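PDB 6IO1: aminotransferase, class III from Thermomicrobium roseum, which acts as a thermostable (S)-enantioselective omega-transaminase, probably moving amino groups between substrates with pyridoxal 5'-phosphate as the carrier. Local coordinates for residues L23-L26 with Y27-R30; A186-K189 with Y190-E194; V385-K388 with A389-E392; P396-L400 with G401-E405. All coordinates share one frame; numbering follows the deposited sequence.

Contact 1 (L23-L26 with Y27-R30); sequences LTNL and YQLR
The N-cap of helix 26-32 is built by N25 reaching across the first turn to Q28, at the interface with the second subunit. N25 OD1 accepts the backbone N-H of Q28 at 2.8 Å with an N-H...O angle of 163°, the donor lying above the amide plane and not on a lone pair. CG stands anti to the backbone N (chi1 -174°), which turns the amide back under the start of the helix. N25 CG rests 3.6 Å from Q28 CB, and the two side chains cross at about a right angle. Regular helical bonds follow from L29 N to N25 O (2.7 Å) and from R30 N to L26 O (3.0 Å). Just ahead of the cap, the methyl T24 CG2 lies 4.1 Å from L29 CB, while T24 OG1 is taken up by P22 O and by G91 N of the second subunit. The polar ends of Q28 and R30 find partners elsewhere: Q28 NE2 bonds E32, and R30 forms a salt bridge with E309 of the second subunit. N25 ND2 donates to D315 of that same subunit. The capping amide is thus held at both its polar atoms, OD1 by the helix backbone and ND2 by a carboxylate across the interface, which fixes its rotation and couples the start of the helix to the dimer partner.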
loop_
_atom_site.group_PDB
_atom_site.type_symbol
_atom_site.label_atom_id
_atom_site.label_comp_id
_atom_site.label_asym_id
_atom_site.label_seq_id
_atom_site.Cartn_x
_atom_site.Cartn_y
_atom_site.Cartn_z
ATOM N N LEU B 23 13.362 -3.285 -6.939
ATOM C CA LEU B 23 14.620 -3.529 -6.226
ATOM C C LEU B 23 15.498 -4.527 -6.977
ATOM O O LEU B 23 16.079 -5.445 -6.393
ATOM C CB LEU B 23 14.351 -4.005 -4.798
ATOM C CG LEU B 23 14.523 -2.986 -3.669
ATOM C CD1 LEU B 23 15.985 -2.617 -3.497
ATOM C CD2 LEU B 23 13.680 -1.745 -3.927
ATOM N N THR B 24 15.593 -4.347 -8.292
ATOM C CA THR B 24 16.319 -5.266 -9.155
ATOM C C THR B 24 17.084 -4.470 -10.202
ATOM O O THR B 24 16.640 -3.405 -10.641
ATOM C CB THR B 24 15.358 -6.260 -9.834
ATOM O OG1 THR B 24 14.670 -7.020 -8.834
ATOM C CG2 THR B 24 16.098 -7.214 -10.764
ATOM N N ASN B 25 18.243 -4.992 -10.597
ATOM C CA ASN B 25 18.991 -4.431 -11.718
ATOM C C ASN B 25 18.316 -4.927 -12.989
ATOM O O ASN B 25 18.524 -6.066 -13.418
ATOM C CB ASN B 25 20.457 -4.849 -11.653
ATOM C CG ASN B 25 21.314 -4.171 -12.713
ATOM O OD1 ASN B 25 20.897 -3.998 -13.858
ATOM N ND2 ASN B 25 22.524 -3.785 -12.329
ATOM N N LEU B 26 17.489 -4.069 -13.591
ATOM C CA LEU B 26 16.729 -4.468 -14.772
ATOM C C LEU B 26 17.660 -4.811 -15.929
ATOM O O LEU B 26 17.398 -5.747 -16.697
ATOM C CB LEU B 26 15.760 -3.353 -15.158
ATOM C CG LEU B 26 14.842 -2.905 -14.017
ATOM C CD1 LEU B 26 14.026 -1.681 -14.406
ATOM C CD2 LEU B 26 13.931 -4.044 -13.584
ATOM N N TYR B 27 18.762 -4.068 -16.055
ATOM C CA TYR B 27 19.762 -4.361 -17.077
ATOM C C TYR B 27 20.321 -5.765 -16.888
ATOM O O TYR B 27 20.435 -6.536 -17.849
ATOM C CB TYR B 27 20.872 -3.307 -17.012
ATOM C CG TYR B 27 22.042 -3.501 -17.956
ATOM C CD1 TYR B 27 23.079 -4.375 -17.646
ATOM C CD2 TYR B 27 22.128 -2.780 -19.140
ATOM C CE1 TYR B 27 24.153 -4.543 -18.500
ATOM C CE2 TYR B 27 23.201 -2.939 -19.997
ATOM C CZ TYR B 27 24.209 -3.822 -19.673
ATOM O OH TYR B 27 25.277 -3.985 -20.525
ATOM N N GLN B 28 20.671 -6.115 -15.649
ATOM C CA GLN B 28 21.137 -7.466 -15.356
ATOM C C GLN B 28 20.026 -8.492 -15.545
ATOM O O GLN B 28 20.278 -9.603 -16.027
ATOM C CB GLN B 28 21.690 -7.533 -13.933
ATOM C CG GLN B 28 21.998 -8.943 -13.454
ATOM C CD GLN B 28 22.581 -8.971 -12.058
ATOM O OE1 GLN B 28 22.769 -7.929 -11.430
ATOM N NE2 GLN B 28 22.871 -10.169 -11.561
ATOM N N LEU B 29 18.796 -8.149 -15.149
ATOM C CA LEU B 29 17.692 -9.100 -15.249
ATOM C C LEU B 29 17.439 -9.510 -16.693
ATOM O O LEU B 29 17.196 -10.689 -16.976
ATOM C CB LEU B 29 16.421 -8.509 -14.642
ATOM C CG LEU B 29 15.180 -9.381 -14.855
ATOM C CD1 LEU B 29 14.936 -10.289 -13.657
ATOM C CD2 LEU B 29 13.959 -8.531 -15.165
ATOM N N ARG B 30 17.487 -8.552 -17.621
ATOM C CA ARG B 30 17.236 -8.884 -19.020
ATOM C C ARG B 30 18.280 -9.857 -19.556
ATOM O O ARG B 30 17.968 -10.719 -20.386
ATOM C CB ARG B 30 17.195 -7.609 -19.862
ATOM C CG ARG B 30 15.983 -6.743 -19.572
ATOM C CD ARG B 30 15.701 -5.757 -20.689
ATOM N NE ARG B 30 14.363 -5.183 -20.563
ATOM C CZ ARG B 30 13.797 -4.389 -21.465
ATOM N NH1 ARG B 30 14.458 -4.050 -22.563
ATOM N NH2 ARG B 30 12.573 -3.919 -21.261
#

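Contact 2 (A186-K189 with Y190-E194); sequences APYK and YRFGE
Y188, K189 and F192 carry most of this turn, in which the Y188 side chain lies along the short helix 189-192. The edge of the Y188 ring points at the face of F192 in a T-shaped pair, centroids 5.4 Å apart and planes at 73°, with Y188 CD2 above the F192 ring toward its rim. F192 CG lies beside its own backbone N (chi1 -57°), so that the ring swings back along the chain; its edge meets A186 O in plane, 3.7 Å from F192 CD2. R191 has its backbone N over one face of the phenol ring, and from that side its aliphatic chain runs alongside past the rim, pointing the same way, with R191 CD 3.6 Å from Y188 CE2. Y188 CE1 also touches Y190 CB. The bond from R191 NE to Y188 OH (3.4 Å) is weak; E383 takes the hydroxyl with one carboxylate oxygen and NE with the other, while R191 NH2 donates to K391 O. Y188 O takes F192 N at 2.8 Å. K189 O accepts G193 N at 2.9 Å, and the extended K189 chain passes G193, its CG 3.8 Å from G193 O, on its way to a salt bridge with D198 at the start of helix 198-216. With Y188 at the N-cap position and G193 the first residue to leave helical geometry, this is a single helical turn, entered through an inverse gamma turn at P187 after edge strand 181-184 of the large mixed sheet, as in the PLP-binding domain of fold type I aminotransferases.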
loop_
_atom_site.group_PDB
_atom_site.type_symbol
_atom_site.label_atom_id
_atom_site.label_comp_id
_atom_site.label_asym_id
_atom_site.label_seq_id
_atom_site.Cartn_x
_atom_site.Cartn_y
_atom_site.Cartn_z
ATOM N N ALA B 186 22.807 7.886 12.572
ATOM C CA ALA B 186 22.452 6.500 12.954
ATOM C C ALA B 186 23.302 6.071 14.157
ATOM O O ALA B 186 24.494 6.432 14.190
ATOM C CB ALA B 186 22.673 5.584 11.776
ATOM N N PRO B 187 22.768 5.283 15.117
ATOM C CA PRO B 187 23.562 4.816 16.257
ATOM C C PRO B 187 24.325 3.590 15.738
ATOM O O PRO B 187 23.999 2.478 16.109
ATOM C CB PRO B 187 22.486 4.395 17.266
ATOM C CG PRO B 187 21.337 3.929 16.398
ATOM C CD PRO B 187 21.381 4.815 15.170
ATOM N N TYR B 188 25.330 3.855 14.897
ATOM C CA TYR B 188 26.131 2.837 14.217
ATOM C C TYR B 188 27.541 2.897 14.803
ATOM O O TYR B 188 28.410 3.616 14.311
ATOM C CB TYR B 188 26.090 3.109 12.715
ATOM C CG TYR B 188 26.851 2.171 11.807
ATOM C CD1 TYR B 188 27.121 0.861 12.172
ATOM C CD2 TYR B 188 27.276 2.603 10.557
ATOM C CE1 TYR B 188 27.812 0.017 11.319
ATOM C CE2 TYR B 188 27.962 1.767 9.704
ATOM C CZ TYR B 188 28.228 0.475 10.088
ATOM O OH TYR B 188 28.914 -0.359 9.236
ATOM N N LYS B 189 27.762 2.118 15.867
ATOM C CA LYS B 189 28.997 2.226 16.642
ATOM C C LYS B 189 30.224 1.800 15.844
ATOM O O LYS B 189 31.309 2.366 16.023
ATOM C CB LYS B 189 28.887 1.392 17.918
ATOM C CG LYS B 189 29.894 1.767 18.989
ATOM C CD LYS B 189 29.808 0.821 20.174
ATOM C CE LYS B 189 30.637 1.328 21.337
ATOM N NZ LYS B 189 30.974 0.248 22.306
ATOM N N TYR B 190 30.080 0.795 14.976
ATOM C CA TYR B 190 31.239 0.227 14.288
ATOM C C TYR B 190 32.004 1.283 13.498
ATOM O O TYR B 190 33.238 1.244 13.431
ATOM C CB TYR B 190 30.793 -0.908 13.368
ATOM C CG TYR B 190 31.901 -1.536 12.554
ATOM C CD1 TYR B 190 32.940 -2.223 13.167
ATOM C CD2 TYR B 190 31.901 -1.449 11.168
ATOM C CE1 TYR B 190 33.950 -2.802 12.423
ATOM C CE2 TYR B 190 32.908 -2.023 10.416
ATOM C CZ TYR B 190 33.930 -2.697 11.048
ATOM O OH TYR B 190 34.933 -3.270 10.300
ATOM N N ARG B 191 31.292 2.234 12.892
ATOM C CA ARG B 191 31.933 3.273 12.100
ATOM C C ARG B 191 31.780 4.675 12.670
ATOM O O ARG B 191 32.576 5.551 12.321
ATOM C CB ARG B 191 31.383 3.260 10.666
ATOM C CG ARG B 191 31.623 1.949 9.941
ATOM C CD ARG B 191 31.289 2.050 8.463
ATOM N NE ARG B 191 31.680 0.841 7.744
ATOM C CZ ARG B 191 32.868 0.664 7.175
ATOM N NH1 ARG B 191 33.778 1.628 7.221
ATOM N NH2 ARG B 191 33.140 -0.470 6.545
ATOM N N PHE B 192 30.788 4.914 13.530
ATOM C CA PHE B 192 30.536 6.250 14.052
ATOM C C PHE B 192 30.810 6.379 15.544
ATOM O O PHE B 192 30.753 7.497 16.070
ATOM C CB PHE B 192 29.082 6.673 13.769
ATOM C CG PHE B 192 28.699 6.646 12.306
ATOM C CD1 PHE B 192 29.661 6.610 11.309
ATOM C CD2 PHE B 192 27.364 6.657 11.934
ATOM C CE1 PHE B 192 29.303 6.578 9.974
ATOM C CE2 PHE B 192 26.999 6.630 10.600
ATOM C CZ PHE B 192 27.971 6.590 9.620
ATOM N N GLY B 193 31.099 5.279 16.236
ATOM C CA GLY B 193 31.380 5.318 17.658
ATOM C C GLY B 193 32.714 4.693 18.015
ATOM O O GLY B 193 32.854 4.076 19.075
ATOM N N GLU B 194 33.699 4.844 17.129
ATOM C CA GLU B 194 35.003 4.218 17.320
ATOM C C GLU B 194 35.674 4.710 18.595
ATOM O O GLU B 194 35.696 5.912 18.879
ATOM C CB GLU B 194 35.902 4.498 16.117
ATOM C CG GLU B 194 35.723 3.530 14.961
ATOM C CD GLU B 194 36.942 3.473 14.063
ATOM O OE1 GLU B 194 37.396 4.543 13.605
ATOM O OE2 GLU B 194 37.450 2.359 13.817
#

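Contact 3 (V385-K388 with A389-E392); sequences VRDK and ASKE
V385 sets its CG1 methyl 3.6 Å from K391 O, where the two arms of the surface loop come together. At R386 they are tied by the backbone: R386 N donates to E392 O at 2.7 Å with an N-H...O angle of 166°. The side chains of this pair cross obliquely, R386 CB packing 3.6 Å from E392 CG. Although the arginine bends at chi3 (78°), its NH1 stays 4.4 Å from E392 OE2, so the opposite charges are near one another without making a salt bridge. D387 then holds the turn twice, in an Asx motif. Its carboxylate oxygen OD2 accepts S390 N at 2.7 Å on the anti side, 24° out of the carboxylate plane, and the same oxygen lies 3.2 Å from the A389 CB methyl. Its backbone O accepts K391 N at 2.7 Å. K388 takes part through its carbonyl, whose O lies 3.4 Å from K391 CG, while its amino group leaves the turn and is bonded by the backbone oxygens of E365, R367 and V370. The loop follows strand 379-384 and leads on toward helix 400-410. K388 and the backbone bonding of V385 with Y369 join it to the chain just before and at the start of strand 370-376, whereas K391 leads off in a different direction, to Y190 of helix 189-192 and to E194 just after it.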
loop_
_atom_site.group_PDB
_atom_site.type_symbol
_atom_site.label_atom_id
_atom_site.label_comp_id
_atom_site.label_asym_id
_atom_site.label_seq_id
_atom_site.Cartn_x
_atom_site.Cartn_y
_atom_site.Cartn_z
ATOM N N VAL B 385 34.499 -6.120 4.367
ATOM C CA VAL B 385 35.442 -5.038 4.128
ATOM C C VAL B 385 36.657 -5.623 3.422
ATOM O O VAL B 385 36.941 -6.818 3.512
ATOM C CB VAL B 385 35.873 -4.322 5.427
ATOM C CG1 VAL B 385 34.697 -3.583 6.048
ATOM C CG2 VAL B 385 36.470 -5.317 6.410
ATOM N N ARG B 386 37.368 -4.765 2.690
ATOM C CA ARG B 386 38.590 -5.217 2.034
ATOM C C ARG B 386 39.659 -5.579 3.058
ATOM O O ARG B 386 40.424 -6.530 2.857
ATOM C CB ARG B 386 39.107 -4.139 1.080
ATOM C CG ARG B 386 38.090 -3.674 0.050
ATOM C CD ARG B 386 38.746 -2.829 -1.030
ATOM N NE ARG B 386 39.458 -3.629 -2.022
ATOM C CZ ARG B 386 40.170 -3.118 -3.024
ATOM N NH1 ARG B 386 40.273 -1.804 -3.168
ATOM N NH2 ARG B 386 40.780 -3.924 -3.881
ATOM N N ASP B 387 39.723 -4.834 4.158
ATOM C CA ASP B 387 40.746 -5.014 5.176
ATOM C C ASP B 387 40.165 -4.642 6.532
ATOM O O ASP B 387 39.476 -3.626 6.653
ATOM C CB ASP B 387 41.989 -4.173 4.869
ATOM C CG ASP B 387 43.056 -4.297 5.933
ATOM O OD1 ASP B 387 43.654 -5.387 6.056
ATOM O OD2 ASP B 387 43.303 -3.300 6.641
ATOM N N LYS B 388 40.428 -5.474 7.544
ATOM C CA LYS B 388 39.884 -5.200 8.872
ATOM C C LYS B 388 40.441 -3.900 9.432
ATOM O O LYS B 388 39.702 -3.096 10.014
ATOM C CB LYS B 388 40.227 -6.338 9.831
ATOM C CG LYS B 388 39.500 -7.640 9.623
ATOM C CD LYS B 388 40.172 -8.700 10.474
ATOM C CE LYS B 388 39.183 -9.381 11.389
ATOM N NZ LYS B 388 37.966 -9.819 10.653
ATOM N N ALA B 389 41.742 -3.677 9.260
ATOM C CA ALA B 389 42.367 -2.462 9.769
ATOM C C ALA B 389 41.843 -1.231 9.041
ATOM O O ALA B 389 41.444 -0.246 9.672
ATOM C CB ALA B 389 43.888 -2.563 9.650
ATOM N N SER B 390 41.842 -1.266 7.706
ATOM C CA SER B 390 41.395 -0.105 6.945
ATOM C C SER B 390 39.887 0.093 7.047
ATOM O O SER B 390 39.412 1.233 7.048
ATOM C CB SER B 390 41.820 -0.242 5.482
ATOM O OG SER B 390 40.935 -1.089 4.771
ATOM N N LYS B 391 39.121 -0.998 7.114
ATOM C CA LYS B 391 37.660 -0.978 7.183
ATOM C C LYS B 391 37.024 -0.459 5.905
ATOM O O LYS B 391 35.834 -0.120 5.895
ATOM C CB LYS B 391 37.150 -0.147 8.365
ATOM C CG LYS B 391 37.241 -0.811 9.718
ATOM C CD LYS B 391 36.655 0.119 10.767
ATOM C CE LYS B 391 36.550 -0.534 12.131
ATOM N NZ LYS B 391 35.832 0.350 13.093
ATOM N N GLU B 392 37.820 -0.425 4.833
ATOM C CA GLU B 392 37.358 0.080 3.514
ATOM C C GLU B 392 36.396 -0.906 2.841
ATOM O O GLU B 392 36.693 -2.116 2.804
ATOM C CB GLU B 392 38.561 0.358 2.610
ATOM C CG GLU B 392 39.444 -0.856 2.388
ATOM C CD GLU B 392 40.579 -0.639 1.404
ATOM O OE1 GLU B 392 41.533 -1.442 1.418
ATOM O OE2 GLU B 392 40.505 0.330 0.624
#

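Contact 4 (P396-L400 with G401-E405); sequences PEFKL and GPKLE
K403 NZ donates to F398 O at 2.8 Å, in the carbonyl plane and on a lone pair. The same ammonium sits over one face of the F398 ring, 3.7 Å from the centroid and 14° off the normal, in a cation-pi contact. With chi1 at -173° the F398 ring lies beside its own carbonyl, and the fully extended lysine chain reaches both the carbonyl and the ring, crossing F398 at about a right angle. The ring also stacks with F394. K399, at the N-cap position, has its backbone N bonded to P396 O, and its O accepts K403 N at 3.1 Å, nearly straight at 165°. This is the start of helix 400-410, with P402 in the first turn, where a residue without an N-H leaves no helical bond missing; P402 CD packs 3.3 Å from K399 O. The regular pattern continues as L400 O accepts L404 N at 2.9 Å and G401 O accepts E405 N. L400 and L404 lie side by side, L400 CG 4.0 Å from L404 CD1; L400 packs on L450 and L404 on V449 of helix 432-450. Further on, T408 OG1 is within hydrogen-bonding distance of the backbone oxygens of both L404 and E405, which must share its one proton. K399 NZ has D315 of the second subunit as a long, weak ionic partner.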
loop_
_atom_site.group_PDB
_atom_site.type_symbol
_atom_site.label_atom_id
_atom_site.label_comp_id
_atom_site.label_asym_id
_atom_site.label_seq_id
_atom_site.Cartn_x
_atom_site.Cartn_y
_atom_site.Cartn_z
ATOM N N PRO B 396 32.609 -0.027 -6.197
ATOM C CA PRO B 396 31.476 -0.524 -7.001
ATOM C C PRO B 396 31.868 -1.470 -8.130
ATOM O O PRO B 396 31.095 -2.380 -8.455
ATOM C CB PRO B 396 30.834 0.769 -7.533
ATOM C CG PRO B 396 31.243 1.833 -6.558
ATOM C CD PRO B 396 32.634 1.448 -6.130
ATOM N N GLU B 397 33.037 -1.272 -8.752
ATOM C CA GLU B 397 33.429 -2.064 -9.923
ATOM C C GLU B 397 33.611 -3.551 -9.615
ATOM O O GLU B 397 33.462 -4.390 -10.506
ATOM C CB GLU B 397 34.717 -1.493 -10.519
ATOM C CG GLU B 397 35.755 -1.039 -9.497
ATOM C CD GLU B 397 35.557 0.399 -9.045
ATOM O OE1 GLU B 397 36.568 1.093 -8.809
ATOM O OE2 GLU B 397 34.392 0.835 -8.918
ATOM N N PHE B 398 33.955 -3.891 -8.375
ATOM C CA PHE B 398 34.095 -5.289 -7.966
ATOM C C PHE B 398 32.747 -6.000 -7.946
ATOM O O PHE B 398 32.698 -7.229 -8.072
ATOM C CB PHE B 398 34.810 -5.341 -6.614
ATOM C CG PHE B 398 35.177 -6.714 -6.138
ATOM C CD1 PHE B 398 36.330 -7.341 -6.571
ATOM C CD2 PHE B 398 34.392 -7.343 -5.189
ATOM C CE1 PHE B 398 36.673 -8.600 -6.099
ATOM C CE2 PHE B 398 34.720 -8.602 -4.715
ATOM C CZ PHE B 398 35.865 -9.236 -5.169
ATOM N N LYS B 399 31.656 -5.254 -7.770
ATOM C CA LYS B 399 30.302 -5.811 -7.754
ATOM C C LYS B 399 30.162 -6.897 -6.687
ATOM O O LYS B 399 29.787 -8.038 -6.972
ATOM C CB LYS B 399 29.908 -6.346 -9.135
ATOM C CG LYS B 399 29.845 -5.283 -10.216
ATOM C CD LYS B 399 29.622 -5.909 -11.580
ATOM C CE LYS B 399 29.476 -4.850 -12.657
ATOM N NZ LYS B 399 28.464 -3.824 -12.278
ATOM N N LEU B 400 30.502 -6.541 -5.446
ATOM C CA LEU B 400 30.451 -7.513 -4.356
ATOM C C LEU B 400 29.040 -8.052 -4.156
ATOM O O LEU B 400 28.857 -9.250 -3.911
ATOM C CB LEU B 400 30.970 -6.888 -3.061
ATOM C CG LEU B 400 30.965 -7.811 -1.838
ATOM C CD1 LEU B 400 32.140 -8.777 -1.885
ATOM C CD2 LEU B 400 30.982 -7.003 -0.551
ATOM N N GLY B 401 28.033 -7.188 -4.244
ATOM C CA GLY B 401 26.661 -7.595 -4.049
ATOM C C GLY B 401 26.193 -8.659 -5.026
ATOM O O GLY B 401 25.702 -9.719 -4.625
ATOM N N PRO B 402 26.330 -8.398 -6.334
ATOM C CA PRO B 402 25.940 -9.424 -7.319
ATOM C C PRO B 402 26.736 -10.713 -7.210
ATOM O O PRO B 402 26.165 -11.803 -7.350
ATOM C CB PRO B 402 26.178 -8.720 -8.662
ATOM C CG PRO B 402 26.048 -7.271 -8.351
ATOM C CD PRO B 402 26.625 -7.106 -6.978
ATOM N N LYS B 403 28.047 -10.620 -6.975
ATOM C CA LYS B 403 28.864 -11.823 -6.852
ATOM C C LYS B 403 28.433 -12.655 -5.649
ATOM O O LYS B 403 28.301 -13.879 -5.744
ATOM C CB LYS B 403 30.342 -11.451 -6.752
ATOM C CG LYS B 403 30.970 -10.969 -8.046
ATOM C CD LYS B 403 32.396 -10.499 -7.803
ATOM C CE LYS B 403 33.071 -10.068 -9.093
ATOM N NZ LYS B 403 34.377 -9.401 -8.822
ATOM N N LEU B 404 28.222 -12.002 -4.501
ATOM C CA LEU B 404 27.752 -12.719 -3.320
ATOM C C LEU B 404 26.371 -13.314 -3.552
ATOM O O LEU B 404 26.083 -14.425 -3.099
ATOM C CB LEU B 404 27.731 -11.791 -2.103
ATOM C CG LEU B 404 29.033 -11.596 -1.324
ATOM C CD1 LEU B 404 28.822 -10.662 -0.140
ATOM C CD2 LEU B 404 29.614 -12.928 -0.873
ATOM N N GLU B 405 25.502 -12.587 -4.258
ATOM C CA GLU B 405 24.170 -13.100 -4.558
ATOM C C GLU B 405 24.260 -14.379 -5.379
ATOM O O GLU B 405 23.649 -15.401 -5.036
ATOM C CB GLU B 405 23.376 -12.026 -5.304
ATOM C CG GLU B 405 21.886 -12.274 -5.432
ATOM C CD GLU B 405 21.176 -11.126 -6.126
ATOM O OE1 GLU B 405 21.155 -11.104 -7.375
ATOM O OE2 GLU B 405 20.651 -10.237 -5.423
#

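Contacts 2 and 3 meet directly: K391 NZ of 389-392 forms a salt bridge with E194 OE2 at 2.7 Å and probably a hydrogen bond with Y190 O at 2.8 Å. A few residues after contact 3 the chain enters contact 4, centres 16 Å apart. Contact 4 comes within about 4 Å of contact 1 at the nearest atoms, without touching it. Both face the second subunit, where D315 bonds N25 and pairs weakly with K399. Contacts 1 and 2 are separate, about 18 Å between nearest atoms. None reaches the cofactor: the side chains of T24 and A186 lie about 13 and 14 Å from the bound PMP.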